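Local coordinates for putative esterase (Uncultured bacterium, PDB 7C4D), which is an esterase of the alpha/beta hydrolase fold, probably hydrolysing carboxylic ester bonds by the serine mechanism common to that family, at residues A[207-212]-A[237-242]; A[69-74]-A[200-205]. All blocks are in the same frame, centred on the assembly; numbering follows the deposited sequence.

Contact 1. Residues A[207-212]-A[237-242]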
loop_
_atom_site.group_PDB
_atom_site.type_symbol
_atom_site.label_atom_id
_atom_site.label_comp_id
_atom_site.label_asym_id
_atom_site.label_seq_id
_atom_site.Cartn_x
_atom_site.Cartn_y
_atom_site.Cartn_z
ATOM N N THR A 207 1.272 -3.026 -17.483
ATOM C CA THR A 207 1.211 -3.313 -18.906
ATOM C C THR A 207 0.014 -4.216 -19.155
ATOM O O THR A 207 -0.454 -4.896 -18.239
ATOM C CB THR A 207 2.535 -3.877 -19.461
ATOM O OG1 THR A 207 3.342 -4.407 -18.407
ATOM C CG2 THR A 207 3.358 -2.870 -20.242
ATOM N N GLY A 208 -0.469 -4.176 -20.399
ATOM C CA GLY A 208 -1.455 -5.109 -20.912
ATOM C C GLY A 208 -2.877 -4.702 -20.547
ATOM O O GLY A 208 -3.739 -5.555 -20.338
ATOM N N ILE A 209 -3.115 -3.391 -20.479
ATOM C CA ILE A 209 -4.398 -2.880 -20.017
ATOM C C ILE A 209 -5.030 -2.093 -21.158
ATOM O O ILE A 209 -4.316 -1.465 -21.942
ATOM C CB ILE A 209 -4.230 -1.994 -18.758
ATOM C CG1 ILE A 209 -3.255 -0.835 -19.019
ATOM C CG2 ILE A 209 -3.838 -2.843 -17.549
ATOM C CD1 ILE A 209 -3.291 0.284 -18.000
ATOM N N ASP A 210 -6.363 -2.133 -21.194
ATOM C CA ASP A 210 -7.178 -1.338 -22.089
ATOM C C ASP A 210 -7.104 0.131 -21.625
ATOM O O ASP A 210 -7.646 0.467 -20.581
ATOM C CB ASP A 210 -8.569 -1.978 -22.049
ATOM C CG ASP A 210 -9.589 -1.454 -23.041
ATOM O OD1 ASP A 210 -9.205 -0.661 -23.916
ATOM O OD2 ASP A 210 -10.766 -1.852 -22.918
ATOM N N ILE A 211 -6.362 0.969 -22.362
ATOM C CA ILE A 211 -6.163 2.399 -22.185
ATOM C C ILE A 211 -7.097 3.081 -23.177
ATOM O O ILE A 211 -7.340 2.497 -24.224
ATOM C CB ILE A 211 -4.694 2.719 -22.520
ATOM C CG1 ILE A 211 -3.802 2.679 -21.283
ATOM C CG2 ILE A 211 -4.528 4.022 -23.295
ATOM C CD1 ILE A 211 -2.328 2.614 -21.651
ATOM N N PRO A 212 -7.706 4.263 -22.892
ATOM C CA PRO A 212 -7.632 4.919 -21.577
ATOM C C PRO A 212 -8.611 4.328 -20.560
ATOM O O PRO A 212 -9.612 3.697 -20.939
ATOM C CB PRO A 212 -8.075 6.361 -21.890
ATOM C CG PRO A 212 -9.069 6.200 -23.045
ATOM C CD PRO A 212 -8.541 5.027 -23.843
ATOM N N LYS A 237 -0.898 10.149 -17.624
ATOM C CA LYS A 237 -1.916 10.807 -18.445
ATOM C C LYS A 237 -2.442 9.911 -19.570
ATOM O O LYS A 237 -3.615 10.021 -19.927
ATOM C CB LYS A 237 -1.433 12.169 -18.962
ATOM C CG LYS A 237 -1.270 13.253 -17.898
ATOM C CD LYS A 237 -2.518 13.464 -17.067
ATOM C CE LYS A 237 -2.765 14.918 -16.719
ATOM N NZ LYS A 237 -4.214 15.230 -16.699
ATOM N N GLU A 238 -1.583 9.027 -20.098
ATOM C CA GLU A 238 -1.935 8.033 -21.100
ATOM C C GLU A 238 -2.957 7.060 -20.528
ATOM O O GLU A 238 -3.976 6.772 -21.163
ATOM C CB GLU A 238 -0.652 7.298 -21.478
ATOM C CG GLU A 238 -0.678 6.612 -22.831
ATOM C CD GLU A 238 0.559 5.745 -23.011
ATOM O OE1 GLU A 238 1.674 6.283 -22.910
ATOM O OE2 GLU A 238 0.407 4.523 -23.187
ATOM N N ILE A 239 -2.700 6.564 -19.310
ATOM C CA ILE A 239 -3.642 5.639 -18.691
ATOM C C ILE A 239 -4.891 6.383 -18.176
ATOM O O ILE A 239 -6.019 5.920 -18.350
ATOM C CB ILE A 239 -2.925 4.874 -17.561
ATOM C CG1 ILE A 239 -1.683 4.124 -18.053
ATOM C CG2 ILE A 239 -3.879 3.970 -16.807
ATOM C CD1 ILE A 239 -0.812 3.589 -16.945
ATOM N N PHE A 240 -4.692 7.520 -17.487
ATOM C CA PHE A 240 -5.780 8.279 -16.865
ATOM C C PHE A 240 -5.758 9.714 -17.395
ATOM O O PHE A 240 -5.080 10.558 -16.810
ATOM C CB PHE A 240 -5.577 8.347 -15.348
ATOM C CG PHE A 240 -5.568 7.014 -14.638
ATOM C CD1 PHE A 240 -6.743 6.324 -14.403
ATOM C CD2 PHE A 240 -4.383 6.449 -14.212
ATOM C CE1 PHE A 240 -6.741 5.110 -13.738
ATOM C CE2 PHE A 240 -4.377 5.222 -13.570
ATOM C CZ PHE A 240 -5.558 4.552 -13.333
ATOM N N PRO A 241 -6.415 10.013 -18.546
ATOM C CA PRO A 241 -6.264 11.303 -19.226
ATOM C C PRO A 241 -6.643 12.525 -18.394
ATOM O O PRO A 241 -6.017 13.570 -18.508
ATOM C CB PRO A 241 -7.186 11.154 -20.442
ATOM C CG PRO A 241 -7.153 9.678 -20.720
ATOM C CD PRO A 241 -7.249 9.086 -19.325
ATOM N N ASP A 242 -7.627 12.362 -17.515
ATOM C CA ASP A 242 -8.106 13.466 -16.702
ATOM C C ASP A 242 -7.569 13.377 -15.260
ATOM O O ASP A 242 -8.110 14.005 -14.362
ATOM C CB ASP A 242 -9.634 13.530 -16.811
ATOM C CG ASP A 242 -10.331 12.277 -16.297
ATOM O OD1 ASP A 242 -9.763 11.181 -16.451
ATOM O OD2 ASP A 242 -11.444 12.406 -15.741
#

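Contact 2. Residues A[69-74]-A[200-205]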
loop_
_atom_site.group_PDB
_atom_site.type_symbol
_atom_site.label_atom_id
_atom_site.label_comp_id
_atom_site.label_asym_id
_atom_site.label_seq_id
_atom_site.Cartn_x
_atom_site.Cartn_y
_atom_site.Cartn_z
ATOM N N MET A 69 2.670 -13.057 -5.204
ATOM C CA MET A 69 2.249 -11.717 -4.830
ATOM C C MET A 69 2.240 -10.797 -6.053
ATOM O O MET A 69 2.596 -9.629 -5.942
ATOM C CB MET A 69 3.303 -11.122 -3.895
ATOM C CG MET A 69 2.994 -11.266 -2.475
ATOM S SD MET A 69 4.302 -10.437 -1.599
ATOM C CE MET A 69 3.613 -8.788 -1.459
ATOM N N SER A 70 1.874 -11.318 -7.223
ATOM C CA SER A 70 1.789 -10.500 -8.418
ATOM C C SER A 70 0.601 -9.534 -8.269
ATOM O O SER A 70 -0.284 -9.809 -7.468
ATOM C CB SER A 70 1.624 -11.412 -9.595
ATOM O OG SER A 70 0.278 -11.842 -9.710
ATOM N N TYR A 71 0.548 -8.458 -9.074
ATOM C CA TYR A 71 -0.471 -7.433 -8.976
ATOM C C TYR A 71 -1.765 -8.019 -9.494
ATOM O O TYR A 71 -2.862 -7.602 -9.110
ATOM C CB TYR A 71 -0.053 -6.154 -9.705
ATOM C CG TYR A 71 0.949 -5.326 -8.936
ATOM C CD1 TYR A 71 0.610 -4.826 -7.679
ATOM C CD2 TYR A 71 2.187 -4.975 -9.463
ATOM C CE1 TYR A 71 1.507 -4.119 -6.908
ATOM C CE2 TYR A 71 3.078 -4.197 -8.734
ATOM C CZ TYR A 71 2.732 -3.781 -7.445
ATOM O OH TYR A 71 3.513 -3.011 -6.627
ATOM N N GLU A 72 -1.607 -9.021 -10.355
ATOM C CA GLU A 72 -2.757 -9.723 -10.898
ATOM C C GLU A 72 -3.500 -10.411 -9.751
ATOM O O GLU A 72 -4.721 -10.336 -9.662
ATOM C CB GLU A 72 -2.285 -10.719 -11.958
ATOM C CG GLU A 72 -3.373 -11.616 -12.503
ATOM C CD GLU A 72 -4.358 -10.908 -13.415
ATOM O OE1 GLU A 72 -5.568 -11.166 -13.264
ATOM O OE2 GLU A 72 -3.909 -10.112 -14.276
ATOM N N SER A 73 -2.746 -11.077 -8.874
ATOM C CA SER A 73 -3.331 -11.900 -7.827
ATOM C C SER A 73 -3.900 -10.998 -6.739
ATOM O O SER A 73 -4.992 -11.271 -6.244
ATOM C CB SER A 73 -2.338 -12.907 -7.251
ATOM O OG SER A 73 -1.295 -12.264 -6.541
ATOM N N MET A 74 -3.141 -9.937 -6.402
ATOM C CA MET A 74 -3.553 -8.948 -5.410
ATOM C C MET A 74 -4.809 -8.227 -5.880
ATOM O O MET A 74 -5.726 -8.094 -5.097
ATOM C CB MET A 74 -2.413 -7.990 -5.055
ATOM C CG MET A 74 -1.330 -8.715 -4.277
ATOM S SD MET A 74 -0.059 -7.832 -3.364
ATOM C CE MET A 74 0.838 -7.098 -4.726
ATOM N N ILE A 200 10.588 -8.336 -8.144
ATOM C CA ILE A 200 10.503 -7.891 -9.525
ATOM C C ILE A 200 9.037 -7.594 -9.883
ATOM O O ILE A 200 8.747 -6.622 -10.577
ATOM C CB ILE A 200 11.180 -8.935 -10.458
ATOM C CG1 ILE A 200 12.694 -9.020 -10.232
ATOM C CG2 ILE A 200 10.834 -8.732 -11.933
ATOM C CD1 ILE A 200 13.385 -7.675 -10.182
ATOM N N ASN A 201 8.131 -8.490 -9.468
ATOM C CA ASN A 201 6.690 -8.368 -9.632
ATOM C C ASN A 201 6.189 -7.060 -9.016
ATOM O O ASN A 201 5.321 -6.395 -9.586
ATOM C CB ASN A 201 5.955 -9.548 -8.989
ATOM C CG ASN A 201 5.877 -10.763 -9.882
ATOM O OD1 ASN A 201 6.343 -10.730 -11.009
ATOM N ND2 ASN A 201 5.274 -11.833 -9.394
ATOM N N ILE A 202 6.777 -6.708 -7.873
ATOM C CA ILE A 202 6.295 -5.624 -7.038
ATOM C C ILE A 202 6.755 -4.295 -7.637
ATOM O O ILE A 202 6.021 -3.304 -7.554
ATOM C CB ILE A 202 6.747 -5.844 -5.580
ATOM C CG1 ILE A 202 5.969 -6.977 -4.904
ATOM C CG2 ILE A 202 6.684 -4.564 -4.745
ATOM C CD1 ILE A 202 6.523 -7.316 -3.529
ATOM N N MET A 203 7.931 -4.309 -8.304
ATOM C CA MET A 203 8.538 -3.085 -8.838
ATOM C C MET A 203 8.220 -2.878 -10.324
ATOM O O MET A 203 8.628 -1.867 -10.883
ATOM C CB MET A 203 10.053 -3.017 -8.653
ATOM C CG MET A 203 10.508 -3.102 -7.228
ATOM S SD MET A 203 10.169 -1.570 -6.366
ATOM C CE MET A 203 9.976 -2.164 -4.696
ATOM N N SER A 204 7.428 -3.778 -10.918
ATOM C CA SER A 204 7.131 -3.792 -12.340
ATOM C C SER A 204 6.045 -2.776 -12.698
ATOM O O SER A 204 5.199 -2.430 -11.865
ATOM C CB SER A 204 6.728 -5.170 -12.776
ATOM O OG SER A 204 5.392 -5.404 -12.393
ATOM N N GLY A 205 6.066 -2.354 -13.972
ATOM C CA GLY A 205 5.179 -1.350 -14.527
ATOM C C GLY A 205 3.876 -1.978 -14.982
ATOM O O GLY A 205 3.841 -3.177 -15.232
HETATM O O HOH W 1 3.249 -8.199 -10.364
#

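Contact 1. Residues A[207-212]-A[237-242]
At the surface of the alpha/beta hydrolase fold, the C-terminal end of helix 232-239 meets the loop that runs into strand 217-222, and I211 and P212 of that loop lie against E238, I239 and P241. No hydrogen bond joins the two segments; the contact is largely apolar, with carbon also lying against the oxygens of E238. I211 reaches over the last helical turn with three carbons. Its CG2 lies 3.5 Å from the E238 backbone O, its CG1 packs on the CA of I239, and its CD1 ends 4.0 Å from I239 CG1. On E238, CG is anti to the backbone N (chi1 -158°) and the chain beyond it is extended, which brings the carboxylate OE2 within 3.7 Å of I211 CD1. I209, two residues earlier, adds its CD1, 3.9 Å from I239 CG2, the two side chains crossing at about a right angle. That same CG2 also rests on one face of the F240 ring, 3.5 Å above its plane and offset toward the rim. Farther along, P212 CB packs against CG and CD of P241, 3.6 Å from CG; a cis peptide bond precedes P212. K237 NZ reaches forward past the helix end to P241 O at 3.0 Å, approaching from above the carbonyl plane, and it also bonds A243 O. I239, the buried one of the touching residues, also meets P123 and V213. Van der Waals and hydrophobic contact thus joins 207-212 to 237-242, though I239 is backbone-bonded to V213 just beyond, while the polar bonds of K237 tie the helix to the turn that follows.

Contact 2. Residues A[69-74]-A[200-205]
The N-terminal end of helix 71-84 faces helix 199-203, with the CA atoms of S70 and N201 5.5 Å apart. S70 is the N-cap: its OG accepts from S73 N at 3.2 Å, while S73 OG donates back to S70 O. A water bridges the backbones, accepting from Y71 N and donating to N201 O. Y71 carries the direct link. CG sits anti to the carbonyl carbon (chi1 -77°), and the ring extends across to the other helix, where OH donates to I202 O at 2.7 Å. The hydroxyl lies in the carbonyl plane, on a lone pair, and I202 O in turn lies at the ring edge. N201 O stands 3.3 Å from Y71 CE2, oblique to the ring; besides the water it accepts from S204 OG, which sits above its carbonyl plane. Two carbonyls of helix 199-203 are thus satisfied by a phenol, a serine hydroxyl and a water. Flanking them, M69 CE touches I202 CD1 at 3.9 Å, and the amide ND2 of N201 lies 3.7 Å from S70 CB while bonding N198 OD1. Beyond, the Y71 ring meets that of W104 and touches K100 and T101 of helix 97-108. An acetate, probably from the crystallisation liquor, lies close to I202 and may mark a pocket. The N-capped start of helix 71-84 thus meets helix 199-203 with Y71 near, without touching, the likely nucleophile elbow of this alpha/beta hydrolase.

In the fold
Along the chain the two follow in series, contact 2 complete before 207-212 begins: 69-74 pairs with 200-205, and the chain then passes almost directly into 207-212, which pairs with 237-242 after strand 217-222 and most of helix 232-239. Their centres are 18 Å apart, and apart from adjoining in sequence they do not meet. Helix 97-108 is a common neighbour, receiving Y71 from contact 2 and I209 and F240 from contact 1. Contact 2 is partly buried, about 12 Å from the chain centre, whereas contact 1 lies at the surface, 21 Å out. The connection from helix 199-203 to strand 217-222 thus makes contact first near the presumed active site and then at the end of helix 232-239, just before the outermost strand 244-248.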